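Local coordinates for DNA-binding response regulator (Paenisporosarcina sp. TG-14, PDB 6JQS), which probably binds DNA through a LuxR-type helix-turn-helix domain and regulates transcription in a spore-forming bacterium, at residues A[18-22]-A[32-36]. Residues are numbered along the deposited sequence; the frame is centred on the assembly and turned at random.
Sequences EIFQL and ISIQL
I32 meets both I19 and L22 across the interface between helix 14-24 and helix 29-36, the first two helices of the four-helix, LuxR-type helix-turn-helix domain. The pair illustrates how so small a DNA-binding fold joins its first helix to the first helix of the helix-turn-helix: by the packing of aliphatic branches. The axes of the two short segments approach to 10.8 Å and run at 130° to each other. I32 reaches in with two branches. Its CG1 arm, placed anti to the carbonyl carbon (chi1 -64°) and extended beyond, puts CD1 3.5 Å from the backbone O of I19, while I32 CG1 itself lies 3.8 Å from CB of L22. The other branch, CG2, meets CG1 of I19 at 4.0 Å, the two isoleucine side chains crossing at about a right angle. One turn on, Q35 lies along the exposed border. With CG anti to the backbone N (chi1 -170°) and an extended chain, its amide comes over the end of L22: Q35 CD is 4.0 Å from L22 CD1, and Q35 NE2 lies near both L22 methyls. Y27 of the preceding loop packs on Q35 and I32 as well. L36 closes the segment, and its backbone N bonds to the O of I32, holding the two residues one turn apart on the same side of the helix. L22 CD1 points in among I32, Q35 and L36, with L36 CG 4.4 Å away. The methyls of L36 part company. CD2 turns to the exposed carboxylate of E18, coming doubtfully close to OE2 without a bond between them. CD1 packs 3.7 Å from CG1 of I19, a buried side chain that also touches H46 and I47 of helix 40-54, the probable recognition helix by analogy with LuxR-type relatives.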
loop_
_atom_site.group_PDB
_atom_site.type_symbol
_atom_site.label_atom_id
_atom_site.label_comp_id
_atom_site.label_asym_id
_atom_site.label_seq_id
_atom_site.Cartn_x
_atom_site.Cartn_y
_atom_site.Cartn_z
ATOM N N GLU A 18 5.181 -2.846 1.565
ATOM C CA GLU A 18 5.892 -2.845 0.263
ATOM C C GLU A 18 4.941 -2.412 -0.846
ATOM O O GLU A 18 5.408 -1.786 -1.797
ATOM C CB GLU A 18 6.391 -4.211 -0.208
ATOM C CG GLU A 18 7.515 -4.833 0.599
ATOM C CD GLU A 18 7.715 -6.277 0.138
ATOM O OE1 GLU A 18 7.308 -7.205 0.872
ATOM O OE2 GLU A 18 8.237 -6.463 -0.986
ATOM N N ILE A 19 3.688 -2.859 -0.828
ATOM C CA ILE A 19 2.721 -2.398 -1.859
ATOM C C ILE A 19 2.575 -0.859 -1.836
ATOM O O ILE A 19 2.552 -0.230 -2.937
ATOM C CB ILE A 19 1.370 -3.108 -1.714
ATOM C CG1 ILE A 19 1.482 -4.584 -2.097
ATOM C CG2 ILE A 19 0.323 -2.353 -2.533
ATOM C CD1 ILE A 19 0.306 -5.446 -1.593
ATOM N N PHE A 20 2.345 -0.267 -0.675
ATOM C CA PHE A 20 2.127 1.190 -0.548
ATOM C C PHE A 20 3.439 1.939 -0.860
ATOM O O PHE A 20 3.323 3.049 -1.407
ATOM C CB PHE A 20 1.545 1.562 0.810
ATOM C CG PHE A 20 0.060 1.338 0.900
ATOM C CD1 PHE A 20 -0.804 2.320 0.475
ATOM C CD2 PHE A 20 -0.470 0.099 1.214
ATOM C CE1 PHE A 20 -2.173 2.102 0.405
ATOM C CE2 PHE A 20 -1.853 -0.105 1.180
ATOM C CZ PHE A 20 -2.688 0.896 0.771
ATOM N N GLN A 21 4.615 1.423 -0.485
ATOM C CA GLN A 21 5.904 2.089 -0.885
ATOM C C GLN A 21 6.008 2.149 -2.412
ATOM O O GLN A 21 6.496 3.140 -2.937
ATOM C CB GLN A 21 7.120 1.389 -0.263
ATOM C CG GLN A 21 8.390 2.225 -0.399
ATOM C CD GLN A 21 8.277 3.575 0.291
ATOM O OE1 GLN A 21 8.345 3.689 1.506
ATOM N NE2 GLN A 21 7.948 4.597 -0.470
ATOM N N LEU A 22 5.514 1.152 -3.146
ATOM C CA LEU A 22 5.507 1.201 -4.620
ATOM C C LEU A 22 4.439 2.133 -5.170
ATOM O O LEU A 22 4.721 2.727 -6.233
ATOM C CB LEU A 22 5.397 -0.218 -5.222
ATOM C CG LEU A 22 6.517 -1.185 -4.817
ATOM C CD1 LEU A 22 6.399 -2.507 -5.572
ATOM C CD2 LEU A 22 7.900 -0.597 -5.062
ATOM N N ILE A 32 3.143 -3.582 -9.704
ATOM C CA ILE A 32 3.425 -4.026 -8.303
ATOM C C ILE A 32 3.333 -5.569 -8.239
ATOM O O ILE A 32 4.135 -6.237 -7.516
ATOM C CB ILE A 32 2.456 -3.333 -7.316
ATOM C CG1 ILE A 32 2.648 -1.805 -7.294
ATOM C CG2 ILE A 32 2.590 -3.923 -5.918
ATOM C CD1 ILE A 32 1.841 -1.076 -6.237
ATOM N N SER A 33 2.333 -6.127 -8.907
ATOM C CA SER A 33 2.036 -7.579 -8.827
ATOM C C SER A 33 3.195 -8.346 -9.483
ATOM O O SER A 33 3.694 -9.300 -8.860
ATOM C CB SER A 33 0.713 -7.868 -9.450
ATOM O OG SER A 33 0.736 -7.579 -10.819
ATOM N N ILE A 34 3.666 -7.859 -10.637
ATOM C CA ILE A 34 4.884 -8.370 -11.337
ATOM C C ILE A 34 6.075 -8.301 -10.364
ATOM O O ILE A 34 6.609 -9.361 -10.022
ATOM C CB ILE A 34 5.114 -7.613 -12.659
ATOM C CG1 ILE A 34 4.013 -7.956 -13.667
ATOM C CG2 ILE A 34 6.505 -7.884 -13.213
ATOM C CD1 ILE A 34 4.061 -7.163 -14.951
ATOM N N GLN A 35 6.440 -7.120 -9.863
ATOM C CA GLN A 35 7.633 -6.977 -8.986
ATOM C C GLN A 35 7.551 -7.882 -7.752
ATOM O O GLN A 35 8.592 -8.422 -7.383
ATOM C CB GLN A 35 7.836 -5.540 -8.523
ATOM C CG GLN A 35 9.181 -5.369 -7.826
ATOM C CD GLN A 35 9.544 -3.921 -7.642
ATOM O OE1 GLN A 35 9.221 -3.071 -8.473
ATOM N NE2 GLN A 35 10.196 -3.630 -6.529
ATOM N N LEU A 36 6.395 -8.000 -7.079
ATOM C CA LEU A 36 6.288 -8.800 -5.817
ATOM C C LEU A 36 5.883 -10.259 -6.117
ATOM O O LEU A 36 5.915 -11.071 -5.197
ATOM C CB LEU A 36 5.304 -8.133 -4.856
ATOM C CG LEU A 36 5.614 -6.685 -4.459
ATOM C CD1 LEU A 36 4.528 -6.155 -3.540
ATOM C CD2 LEU A 36 6.972 -6.551 -3.783
#